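PDB 3TPC: short chain alcohol dehydrogenase-related dehydrogenase from Sinorhizobium meliloti, which probably acts as an NAD(P)-dependent oxidoreductase of the short-chain dehydrogenase/reductase family, its natural substrate not being established. Local coordinates for residues V189-G194 with I246-A251; A114-G119 with A164-G169; A66-A71 with F121-L126; S17-A22 with G223-Y228; G185-T190 with E237-N242. One frame throughout, in Å; residues are numbered along the deposited sequence.

In the fold
Interactions 1, 2, 3 and 5 are buried; interaction 4 is only partly so. Interactions 1 and 5 start from the same strand, 186-193: one pairs its C-terminal half with strand 245-248 by backbone hydrogen bonds, the other fastens its N-terminal half to the turn preceding that strand through a buried arginine. Interaction 4 is mainly apolar, yet its Tyr228 packs on Ile191 and Leu248 of interaction 1. Interactions 2 and 3 share helix 106-132 and both reach the third subunit, whereas 1, 4 and 5 reach the second. Interaction 2 holds polar side chains of the presumed active site; interaction 3 is helix packing round a small alanine, with Thr69 at the surface.

Interaction 1: residues V189-G194 with I246-A251; sequences VTIAPG and IRLDGA
Ile191, Ala192 and Pro193 pair in parallel with Ile246, Arg247 and Leu248, joining the last two strands of the seven-stranded Rossmann-type sheet of the short-chain dehydrogenase fold. Ile246 N donates to Thr190 O at 2.9 Å; Ala192 N, Leu248 N and Gly194 N continue the alternation, giving to Ile246 O, Ala192 O and Leu248 O. Proline suits position 193 because the donors on this side are its neighbours, Ala192 and Gly194. Glycine suits 194, where a CB would run into Asp249 CB.

Branched residues fill the face toward helix 225-237. Ile191 CG2, anti to the backbone N, lies 3.9 Å from Leu248 CB, the two side chains side by side and pointing the same way, while Val189 CG1 meets Ile246 CD1 at 4.1 Å. Ile191 itself packs on Tyr228, Leu231 and Val232 of that helix.

Past the strand end, Asp249 organises the turn. Arg247, its chain bent at chi3 (57°), presents one edge of its guanidinium, so that NE (2.7 Å) and NH2 (2.9 Å) both reach Asp249 OD2 nearly within the guanidinium plane. Asp155 gives NH2 a second carboxylate, and Glu244 of the second subunit accepts from Arg247 N. An alanine in place of Asp249 would probably leave Arg247 NE without this carboxylate, NH2 with Asp155 alone of the two acids, and Ala251 N without the acceptor that closes the turn. The other carboxylate oxygen closes an Asx turn: Ala251 N approaches Asp249 OD1 at 2.9 Å from above the carboxylate plane.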
# COMPACT_ATOMS: atom_id res chain seq x y z
N VAL D 189 9.31 9.73 -10.41
CA VAL D 189 8.07 9.02 -10.56
C VAL D 189 8.47 7.66 -11.07
O VAL D 189 9.43 7.59 -11.79
CB VAL D 189 7.13 9.72 -11.59
CG1 VAL D 189 5.79 8.96 -11.76
CG2 VAL D 189 6.84 11.10 -11.14
N THR D 190 7.77 6.60 -10.66
CA THR D 190 8.04 5.22 -11.03
C THR D 190 6.75 4.64 -11.60
O THR D 190 5.65 4.92 -11.08
CB THR D 190 8.48 4.36 -9.81
OG1 THR D 190 9.73 4.86 -9.31
CG2 THR D 190 8.71 2.89 -10.19
N ILE D 191 6.88 3.92 -12.72
CA ILE D 191 5.79 3.17 -13.30
C ILE D 191 5.96 1.71 -12.96
O ILE D 191 7.04 1.16 -13.16
CB ILE D 191 5.79 3.23 -14.91
CG1 ILE D 191 5.51 4.62 -15.43
CG2 ILE D 191 4.68 2.35 -15.46
CD1 ILE D 191 5.85 4.81 -16.97
N ALA D 192 4.89 1.06 -12.57
CA ALA D 192 4.98 -0.37 -12.36
C ALA D 192 4.16 -1.05 -13.43
O ALA D 192 2.94 -1.14 -13.31
CB ALA D 192 4.47 -0.73 -10.98
N PRO D 193 4.81 -1.48 -14.52
CA PRO D 193 4.08 -2.11 -15.62
C PRO D 193 3.67 -3.53 -15.29
O PRO D 193 4.31 -4.16 -14.49
CB PRO D 193 5.14 -2.17 -16.74
CG PRO D 193 6.45 -2.12 -16.02
CD PRO D 193 6.22 -1.21 -14.88
N GLY D 194 2.58 -4.00 -15.90
CA GLY D 194 2.16 -5.39 -15.86
C GLY D 194 2.74 -6.13 -17.07
O GLY D 194 3.90 -5.92 -17.41
N ILE D 246 2.96 4.31 -10.34
CA ILE D 246 1.73 4.09 -11.07
C ILE D 246 1.72 2.71 -11.63
O ILE D 246 2.65 2.35 -12.37
CB ILE D 246 1.58 5.11 -12.19
CG1 ILE D 246 1.69 6.51 -11.58
CG2 ILE D 246 0.21 4.95 -12.90
CD1 ILE D 246 1.95 7.63 -12.56
N ARG D 247 0.71 1.93 -11.28
CA ARG D 247 0.54 0.60 -11.90
C ARG D 247 -0.01 0.80 -13.32
O ARG D 247 -0.98 1.55 -13.55
CB ARG D 247 -0.38 -0.35 -11.11
CG ARG D 247 0.04 -0.61 -9.60
CD ARG D 247 -1.00 -1.47 -8.85
NE ARG D 247 -1.19 -2.76 -9.53
CZ ARG D 247 -0.78 -3.94 -9.05
NH1 ARG D 247 -0.20 -4.00 -7.86
NH2 ARG D 247 -1.00 -5.05 -9.75
N LEU D 248 0.65 0.13 -14.27
CA LEU D 248 0.20 0.20 -15.67
C LEU D 248 -0.05 -1.21 -16.15
O LEU D 248 0.86 -1.85 -16.73
CB LEU D 248 1.26 0.90 -16.53
CG LEU D 248 0.75 1.28 -17.91
CD1 LEU D 248 -0.52 2.14 -17.86
CD2 LEU D 248 1.87 1.94 -18.72
N ASP D 249 -1.22 -1.74 -15.79
CA ASP D 249 -1.36 -3.19 -15.82
C ASP D 249 -2.71 -3.77 -16.23
O ASP D 249 -2.91 -4.97 -16.11
CB ASP D 249 -1.01 -3.76 -14.44
CG ASP D 249 -1.92 -3.22 -13.30
OD1 ASP D 249 -2.95 -2.58 -13.59
OD2 ASP D 249 -1.60 -3.43 -12.11
N GLY D 250 -3.63 -2.95 -16.70
CA GLY D 250 -4.98 -3.42 -16.97
C GLY D 250 -5.68 -4.11 -15.82
O GLY D 250 -6.49 -5.02 -16.04
N ALA D 251 -5.42 -3.68 -14.58
CA ALA D 251 -6.11 -4.23 -13.43
C ALA D 251 -5.73 -5.68 -13.15
O ALA D 251 -6.43 -6.35 -12.40
CB ALA D 251 -7.64 -4.13 -13.60

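Interaction 2: residues A114-G119 with A164-G169; sequences AVNLIG and AASKGG
Ser166 OG, pressed against Asn116 CB at 3.4 Å, has two carbonyl oxygens near it, Ala162 O one turn back in its own helix and Thr112 O across in helix 106-132, with weak hydrogen bonds to them that must share its one proton or alternate. Over it Asn116 and Lys167 slant past each other, with Asn116 OD1 4.1 Å from Lys167 NZ, too far to bond; Asn116 ND2 instead gives to Thr91 O, and Lys167 NZ to Thr148 O.

These two side chains probably correspond to the asparagine and lysine of the catalytic tetrad of classical short-chain dehydrogenases, the lysine ending the Tyr-x-x-x-Lys motif. Their helices run nearly parallel, 16° apart, with axes 8.3 Å from each other. Such closeness depends on small residues: Leu117 CD2 lies 4.2 Å from Gly169 CA, and a CB on that glycine would collide with it. Helix 106-132 widens here into a pi-type turn, Gly119 N donating to Ala114 O at 2.8 Å. Leu117 also packs on Phe109 of the third subunit, and Ala165 on that subunit's Leu117.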
# COMPACT_ATOMS: atom_id res chain seq x y z
N ALA D 114 21.54 -6.10 -8.85
CA ALA D 114 22.53 -5.16 -9.38
C ALA D 114 22.06 -4.47 -10.70
O ALA D 114 22.06 -3.23 -10.80
CB ALA D 114 23.90 -5.81 -9.49
N VAL D 115 21.54 -5.23 -11.65
CA VAL D 115 21.03 -4.61 -12.86
C VAL D 115 19.79 -3.73 -12.57
O VAL D 115 19.76 -2.59 -12.94
CB VAL D 115 20.60 -5.66 -13.86
CG1 VAL D 115 19.73 -5.05 -14.93
CG2 VAL D 115 21.82 -6.39 -14.44
N ASN D 116 18.79 -4.30 -11.90
CA ASN D 116 17.51 -3.63 -11.71
C ASN D 116 17.58 -2.47 -10.69
O ASN D 116 17.07 -1.40 -10.96
CB ASN D 116 16.41 -4.66 -11.37
CG ASN D 116 16.07 -5.57 -12.57
OD1 ASN D 116 16.14 -5.16 -13.70
ND2 ASN D 116 15.73 -6.80 -12.30
N LEU D 117 18.26 -2.67 -9.57
CA LEU D 117 18.28 -1.68 -8.51
C LEU D 117 19.57 -0.80 -8.47
O LEU D 117 19.47 0.43 -8.51
CB LEU D 117 17.98 -2.34 -7.15
CG LEU D 117 18.17 -1.45 -5.91
CD1 LEU D 117 17.39 -0.11 -5.98
CD2 LEU D 117 17.76 -2.21 -4.68
N ILE D 118 20.76 -1.42 -8.38
CA ILE D 118 22.00 -0.65 -8.28
C ILE D 118 22.19 0.17 -9.54
O ILE D 118 22.60 1.32 -9.47
CB ILE D 118 23.25 -1.50 -8.09
CG1 ILE D 118 23.14 -2.49 -6.93
CG2 ILE D 118 24.44 -0.59 -7.75
CD1 ILE D 118 22.64 -1.91 -5.74
N GLY D 119 21.86 -0.46 -10.69
CA GLY D 119 21.81 0.21 -12.00
C GLY D 119 20.98 1.49 -12.00
O GLY D 119 21.47 2.55 -12.43
N ALA D 164 10.96 -9.40 -7.95
CA ALA D 164 10.13 -8.69 -7.03
C ALA D 164 10.92 -7.81 -6.02
O ALA D 164 10.62 -6.62 -5.83
CB ALA D 164 9.21 -9.69 -6.32
N ALA D 165 11.95 -8.37 -5.41
CA ALA D 165 12.71 -7.61 -4.41
C ALA D 165 13.39 -6.42 -5.06
O ALA D 165 13.30 -5.29 -4.55
CB ALA D 165 13.76 -8.51 -3.67
N SER D 166 14.08 -6.70 -6.16
CA SER D 166 14.68 -5.72 -7.07
C SER D 166 13.79 -4.50 -7.30
O SER D 166 14.20 -3.35 -7.18
CB SER D 166 14.72 -6.35 -8.46
OG SER D 166 15.96 -6.81 -8.73
N LYS D 167 12.58 -4.80 -7.78
CA LYS D 167 11.69 -3.79 -8.28
C LYS D 167 11.02 -3.12 -7.11
O LYS D 167 10.66 -1.92 -7.19
CB LYS D 167 10.66 -4.45 -9.19
CG LYS D 167 11.24 -5.00 -10.52
CD LYS D 167 12.02 -3.96 -11.29
CE LYS D 167 12.14 -4.27 -12.78
NZ LYS D 167 12.61 -3.03 -13.49
N GLY D 168 10.84 -3.89 -6.04
CA GLY D 168 10.33 -3.38 -4.77
C GLY D 168 11.30 -2.34 -4.25
O GLY D 168 10.86 -1.33 -3.77
N GLY D 169 12.60 -2.59 -4.43
CA GLY D 169 13.66 -1.65 -4.14
C GLY D 169 13.45 -0.37 -4.91
O GLY D 169 13.51 0.76 -4.33

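Interaction 3: residues A66-A71 with F121-L126; sequences ADATAA and FNMIRL
Ala68 and Thr69 meet Leu126 where helix 65-79 passes helix 106-132, their segment axes 9.9 Å apart at closest and inclined by 37°, with Ala68 CA 6.6 Å from Met123 CA. Alanine suits this point: its CB points toward the other helix, and a single methyl lets the backbones come near.

Leu126 supplies most of the opposing surface. With CG anti to the carbonyl carbon (chi1 -61°) and the chain extended beyond it, CD1 is carried across to Ala68 CB at 3.8 Å and to Thr69 OG1 at 3.6 Å. That hydroxyl is occupied within its own helix, bonded to Glu65 O, so it can present itself to a methyl group without needing a partner across the contact. Asn122 and the selenomethionine at 123 also close on Ala68 CB, but the model is doubtful in detail at both.

Leu126 CG also lies 4.0 Å above one face of the Arg125 guanidinium, offset toward its rim. Arg125 NH2 makes a salt bridge to Glu65, at the start of the opposite helix, adding a charged tie between the two helices, and NH1 donates to His104 O of the third subunit. Farther inward, helix 106-132 rests on the sheet: Met123 packs on Leu85 and Asn87 of strand 84-87, and Ile124 spans that strand and Ile145 and Asn147 of strand 143-148.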
# COMPACT_ATOMS: atom_id res chain seq x y z
N ALA D 66 32.10 3.89 -14.05
CA ALA D 66 32.82 4.62 -15.12
C ALA D 66 32.06 4.73 -16.42
O ALA D 66 32.19 5.72 -17.13
CB ALA D 66 34.24 4.05 -15.36
N ASP D 67 31.28 3.71 -16.75
CA ASP D 67 30.42 3.79 -17.91
C ASP D 67 29.33 4.85 -17.76
O ASP D 67 28.96 5.51 -18.73
CB ASP D 67 29.73 2.46 -18.15
CG ASP D 67 30.65 1.44 -18.76
OD1 ASP D 67 31.87 1.46 -18.46
OD2 ASP D 67 30.16 0.64 -19.55
N ALA D 68 28.84 4.98 -16.54
CA ALA D 68 27.78 5.87 -16.23
C ALA D 68 28.34 7.30 -16.15
O ALA D 68 27.68 8.25 -16.59
CB ALA D 68 27.17 5.44 -14.88
N THR D 69 29.53 7.46 -15.58
CA THR D 69 30.15 8.78 -15.61
C THR D 69 30.50 9.21 -17.04
O THR D 69 30.25 10.36 -17.40
CB THR D 69 31.39 8.87 -14.73
OG1 THR D 69 31.07 8.45 -13.40
CG2 THR D 69 31.87 10.33 -14.69
N ALA D 70 31.03 8.29 -17.85
CA ALA D 70 31.32 8.56 -19.29
C ALA D 70 30.10 8.95 -20.14
O ALA D 70 30.21 9.71 -21.09
CB ALA D 70 32.06 7.37 -19.93
N ALA D 71 28.93 8.42 -19.79
CA ALA D 71 27.71 8.74 -20.50
C ALA D 71 27.17 10.13 -20.15
O ALA D 71 26.64 10.83 -21.01
CB ALA D 71 26.65 7.67 -20.21
N PHE D 121 19.88 3.27 -9.52
CA PHE D 121 20.43 4.24 -8.58
C PHE D 121 21.68 4.96 -9.09
O PHE D 121 21.85 6.13 -8.86
CB PHE D 121 20.72 3.62 -7.23
CG PHE D 121 21.21 4.62 -6.24
CD1 PHE D 121 20.34 5.49 -5.64
CD2 PHE D 121 22.56 4.71 -5.93
CE1 PHE D 121 20.78 6.40 -4.73
CE2 PHE D 121 23.01 5.62 -5.00
CZ PHE D 121 22.13 6.48 -4.42
N ASN D 122 22.56 4.21 -9.74
CA ASN D 122 23.76 4.77 -10.35
C ASN D 122 23.38 5.88 -11.33
O ASN D 122 23.85 7.02 -11.20
CB ASN D 122 24.49 3.66 -11.11
CG ASN D 122 25.93 3.98 -11.45
OD1 ASN D 122 26.49 3.39 -12.36
ND2 ASN D 122 26.54 4.87 -10.72
N MSE D 123 22.53 5.55 -12.32
CA MSE D 123 21.98 6.56 -13.24
C MSE D 123 21.31 7.73 -12.54
O MSE D 123 21.43 8.84 -12.96
CB MSE D 123 20.98 5.95 -14.21
CG MSE D 123 21.60 4.99 -15.25
SE MSE D 123 23.16 5.77 -16.18
CE MSE D 123 24.39 4.63 -15.41
N ILE D 124 20.56 7.49 -11.51
CA ILE D 124 19.90 8.54 -10.81
C ILE D 124 20.82 9.48 -10.09
O ILE D 124 20.69 10.66 -10.15
CB ILE D 124 18.91 7.96 -9.82
CG1 ILE D 124 17.71 7.40 -10.53
CG2 ILE D 124 18.46 8.95 -8.88
CD1 ILE D 124 16.61 7.14 -9.66
N ARG D 125 21.79 8.94 -9.40
CA ARG D 125 22.69 9.82 -8.76
C ARG D 125 23.52 10.68 -9.71
O ARG D 125 23.76 11.82 -9.47
CB ARG D 125 23.55 9.09 -7.75
CG ARG D 125 24.75 8.53 -8.29
CD ARG D 125 25.16 7.32 -7.59
NE ARG D 125 26.17 6.72 -8.40
CZ ARG D 125 27.46 6.97 -8.32
NH1 ARG D 125 27.93 7.76 -7.40
NH2 ARG D 125 28.26 6.43 -9.16
N LEU D 126 23.99 10.09 -10.78
CA LEU D 126 24.70 10.84 -11.78
C LEU D 126 23.94 11.80 -12.67
O LEU D 126 24.35 12.89 -12.86
CB LEU D 126 25.66 9.97 -12.55
CG LEU D 126 26.74 9.30 -11.71
CD1 LEU D 126 27.53 8.42 -12.56
CD2 LEU D 126 27.60 10.25 -11.04

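Interaction 4: residues S17-A22 with G223-Y228; sequences SGLGAA and GRAEEY
Gly18, Leu19 and Gly20 belong to the glycine-rich Thr-Gly-x-x-x-Gly-x-Gly motif, which in this family turns from the first strand into the helix lining the dinucleotide cofactor site; here it packs on the start of helix 225-237. Gly18 has a positive phi (65°), a conformation that suits glycine, and its carbonyl O rests 3.7 Å from Ala225 CB.

Leu19 carries the contact. Its two methyls lie over one face of Tyr228, CD1 above the ring centre and CD2 above the CB-CG end: CD1 is 3.9 Å from the ring centroid and only 6° off the normal, a CH-pi contact squarely over the face, while CD2 meets Tyr228 CB at 3.8 Å and Ala225 CB at 4.0 Å. The two side chains cross at about a right angle. Tyr228 is swung under the leucine by a first torsion that sets CG anti to its backbone N (-176°). One turn along, Ala22 CB touches Ala225 CB at 3.6 Å, and the small methyls let the helices come close.

The polar groups gather at the far side of the second segment. Glu227 OE1 turns back to accept from Arg224 N at 2.8 Å near the helix start, and Arg224 NE bridges to Glu226 OE1 in its guanidinium plane; Arg224 also pairs with Asp139 of the second subunit. Between the segments, by contrast, the interaction is almost wholly carbon against carbon. The tyrosine is both an apolar platform and a polar tie: its face supports Leu19 while its OH is hydrogen-bonded to Thr148 OG1, which would hold the ring against sliding along the leucine.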
# COMPACT_ATOMS: atom_id res chain seq x y z
N SER D 17 15.77 -2.30 -26.92
CA SER D 17 14.56 -3.09 -27.11
C SER D 17 13.44 -2.77 -26.11
O SER D 17 13.66 -2.08 -25.13
CB SER D 17 14.89 -4.58 -27.03
OG SER D 17 14.95 -4.99 -25.67
N GLY D 18 12.26 -3.27 -26.39
CA GLY D 18 11.20 -3.34 -25.43
C GLY D 18 10.74 -1.96 -25.02
O GLY D 18 10.39 -1.12 -25.88
N LEU D 19 10.76 -1.70 -23.71
CA LEU D 19 10.23 -0.46 -23.18
C LEU D 19 11.17 0.70 -23.47
O LEU D 19 10.73 1.75 -23.90
CB LEU D 19 9.90 -0.59 -21.70
CG LEU D 19 8.87 -1.66 -21.31
CD1 LEU D 19 8.61 -1.60 -19.82
CD2 LEU D 19 7.54 -1.57 -22.07
N GLY D 20 12.46 0.54 -23.21
CA GLY D 20 13.36 1.64 -23.48
C GLY D 20 13.31 2.03 -24.96
O GLY D 20 13.36 3.23 -25.30
N ALA D 21 13.20 1.03 -25.84
CA ALA D 21 13.13 1.29 -27.27
C ALA D 21 11.90 2.16 -27.54
O ALA D 21 12.00 3.19 -28.20
CB ALA D 21 13.05 -0.03 -28.07
N ALA D 22 10.74 1.80 -27.01
CA ALA D 22 9.59 2.53 -27.41
C ALA D 22 9.61 3.95 -26.83
O ALA D 22 9.09 4.87 -27.44
CB ALA D 22 8.34 1.79 -27.04
N GLY D 223 0.34 -5.56 -23.08
CA GLY D 223 0.37 -4.14 -23.36
C GLY D 223 1.35 -3.93 -24.50
O GLY D 223 2.30 -4.67 -24.62
N ARG D 224 1.10 -2.92 -25.33
CA ARG D 224 2.07 -2.56 -26.34
C ARG D 224 3.05 -1.59 -25.71
O ARG D 224 2.66 -0.72 -24.98
CB ARG D 224 1.39 -1.89 -27.53
CG ARG D 224 0.30 -2.73 -28.17
CD ARG D 224 -0.24 -2.00 -29.37
NE ARG D 224 -1.26 -1.01 -29.02
CZ ARG D 224 -2.54 -1.32 -28.82
NH1 ARG D 224 -2.95 -2.57 -28.94
NH2 ARG D 224 -3.42 -0.36 -28.50
N ALA D 225 4.33 -1.74 -26.03
CA ALA D 225 5.34 -0.88 -25.47
C ALA D 225 5.03 0.63 -25.63
O ALA D 225 5.41 1.40 -24.77
CB ALA D 225 6.73 -1.23 -26.01
N GLU D 226 4.37 1.02 -26.74
CA GLU D 226 3.87 2.39 -26.98
C GLU D 226 2.98 2.98 -25.84
O GLU D 226 2.95 4.21 -25.64
CB GLU D 226 3.12 2.46 -28.34
CG GLU D 226 1.98 3.52 -28.49
CD GLU D 226 0.52 2.97 -28.26
OE1 GLU D 226 0.18 1.88 -28.81
OE2 GLU D 226 -0.30 3.66 -27.57
N GLU D 227 2.24 2.11 -25.15
CA GLU D 227 1.36 2.55 -24.04
C GLU D 227 2.20 2.85 -22.79
O GLU D 227 1.94 3.81 -22.09
CB GLU D 227 0.24 1.54 -23.78
CG GLU D 227 -0.58 1.26 -25.09
CD GLU D 227 -1.50 0.07 -25.00
OE1 GLU D 227 -0.98 -1.06 -24.84
OE2 GLU D 227 -2.74 0.23 -25.05
N TYR D 228 3.26 2.10 -22.58
CA TYR D 228 4.22 2.49 -21.56
C TYR D 228 4.83 3.88 -21.89
O TYR D 228 4.89 4.77 -21.01
CB TYR D 228 5.31 1.43 -21.44
CG TYR D 228 6.28 1.72 -20.35
CD1 TYR D 228 7.47 2.37 -20.60
CD2 TYR D 228 6.01 1.32 -19.06
CE1 TYR D 228 8.36 2.64 -19.56
CE2 TYR D 228 6.88 1.57 -18.03
CZ TYR D 228 8.04 2.24 -18.27
OH TYR D 228 8.89 2.47 -17.21

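Interaction 5: residues G185-T190 with E237-N242; sequences GIRVVT and ENTMLN
Arg187 leaves its strand toward Asn242 and ends against the carbonyls of the turn 238-241. Its CB lies 3.8 Å from Asn242 CG, and its own CG passes the same carbon at 3.7 Å; beyond them the guanidinium stands nearly perpendicular to the amide, 87° between planes. CD comes up against two carbonyl oxygens, Thr239 O at 3.1 Å and Leu241 O at 3.2 Å. A bend at chi3 (-69°) then turns the head: NE faces Glu141, its salt-bridge partner, CZ sits under Asn238 O, which lies over one face of the group, and NH1 donates to Leu241 O at 2.8 Å, in the planes of both guanidinium and carbonyl. NH2 gives to Ile235 O. Arginine fits because its flat, many-donor head can serve several buried acceptors.

Residues 238-241 form a type I beta turn, closed by Leu241 N to Asn238 O, and Asn238 OD1 adds an Asx turn, accepting from Met240 N. A leucine in place of Arg187 would probably leave Glu141 without this mate and take away a donor from the carbonyls of Leu241 and Ile235. Alongside, Val189 CG2 touches Leu241 O at 3.4 Å.

Strand 186-193 has strand 143-148 as one neighbour, Arg187 packing on Val144. Val189 and Leu241 close on Ile235 of helix 225-237, whereas Val188 and Asn242 lie against Ala178 of helix 161-181.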
# COMPACT_ATOMS: atom_id res chain seq x y z
N GLY D 185 14.14 20.94 -7.96
CA GLY D 185 13.13 20.82 -9.01
C GLY D 185 13.29 19.64 -9.97
O GLY D 185 13.02 19.76 -11.16
N ILE D 186 13.69 18.47 -9.44
CA ILE D 186 13.72 17.23 -10.19
C ILE D 186 12.60 16.32 -9.65
O ILE D 186 12.56 16.00 -8.44
CB ILE D 186 15.11 16.56 -10.04
CG1 ILE D 186 16.21 17.50 -10.59
CG2 ILE D 186 15.17 15.18 -10.69
CD1 ILE D 186 17.66 17.19 -10.05
N ARG D 187 11.68 15.94 -10.53
CA ARG D 187 10.62 15.03 -10.13
C ARG D 187 11.11 13.58 -10.29
O ARG D 187 11.99 13.28 -11.12
CB ARG D 187 9.32 15.27 -10.93
CG ARG D 187 8.62 16.59 -10.55
CD ARG D 187 7.27 16.76 -11.22
NE ARG D 187 7.32 16.97 -12.68
CZ ARG D 187 6.89 16.11 -13.61
NH1 ARG D 187 6.37 14.94 -13.27
NH2 ARG D 187 7.03 16.40 -14.92
N VAL D 188 10.56 12.67 -9.47
CA VAL D 188 10.92 11.29 -9.56
C VAL D 188 9.63 10.55 -9.39
O VAL D 188 8.97 10.72 -8.35
CB VAL D 188 11.87 10.84 -8.43
CG1 VAL D 188 12.35 9.41 -8.70
CG2 VAL D 188 13.05 11.78 -8.30
N VAL D 189 9.31 9.73 -10.41
CA VAL D 189 8.07 9.02 -10.56
C VAL D 189 8.47 7.66 -11.07
O VAL D 189 9.43 7.59 -11.79
CB VAL D 189 7.13 9.72 -11.59
CG1 VAL D 189 5.79 8.96 -11.76
CG2 VAL D 189 6.84 11.10 -11.14
N THR D 190 7.77 6.60 -10.66
CA THR D 190 8.04 5.22 -11.03
C THR D 190 6.75 4.64 -11.60
O THR D 190 5.65 4.92 -11.08
CB THR D 190 8.48 4.36 -9.81
OG1 THR D 190 9.73 4.86 -9.31
CG2 THR D 190 8.71 2.89 -10.19
N GLU D 237 4.94 15.69 -18.86
CA GLU D 237 4.07 16.88 -19.01
C GLU D 237 3.34 17.30 -17.74
O GLU D 237 3.03 18.47 -17.58
CB GLU D 237 3.03 16.64 -20.12
CG GLU D 237 3.67 16.40 -21.52
CD GLU D 237 2.65 15.86 -22.53
OE1 GLU D 237 1.50 15.50 -22.13
OE2 GLU D 237 3.01 15.79 -23.72
N ASN D 238 3.03 16.35 -16.87
CA ASN D 238 2.17 16.69 -15.78
C ASN D 238 2.98 16.98 -14.53
O ASN D 238 3.48 16.06 -13.92
CB ASN D 238 1.09 15.62 -15.55
CG ASN D 238 -0.01 16.14 -14.64
OD1 ASN D 238 0.19 17.17 -13.94
ND2 ASN D 238 -1.16 15.48 -14.65
N THR D 239 3.15 18.27 -14.20
CA THR D 239 4.06 18.71 -13.12
C THR D 239 3.63 18.21 -11.74
O THR D 239 4.44 18.04 -10.81
CB THR D 239 4.15 20.28 -13.07
OG1 THR D 239 4.56 20.81 -14.34
CG2 THR D 239 5.13 20.76 -12.01
N MSE D 240 2.34 17.98 -11.59
CA MSE D 240 1.84 17.51 -10.33
C MSE D 240 2.23 16.03 -10.05
O MSE D 240 2.22 15.60 -8.86
CB MSE D 240 0.32 17.80 -10.22
CG MSE D 240 0.04 19.27 -9.71
SE MSE D 240 0.79 19.77 -7.95
CE MSE D 240 -0.43 18.79 -6.84
N LEU D 241 2.57 15.24 -11.06
CA LEU D 241 3.00 13.85 -10.76
C LEU D 241 4.40 13.81 -10.16
O LEU D 241 5.35 14.18 -10.82
CB LEU D 241 2.87 12.91 -11.96
CG LEU D 241 1.43 12.49 -12.33
CD1 LEU D 241 1.33 12.02 -13.78
CD2 LEU D 241 0.82 11.48 -11.38
N ASN D 242 4.52 13.37 -8.90
CA ASN D 242 5.82 13.29 -8.23
C ASN D 242 5.78 12.33 -7.03
O ASN D 242 4.79 12.22 -6.37
CB ASN D 242 6.28 14.71 -7.82
CG ASN D 242 7.75 14.79 -7.47
OD1 ASN D 242 8.18 15.76 -6.84
ND2 ASN D 242 8.55 13.82 -7.91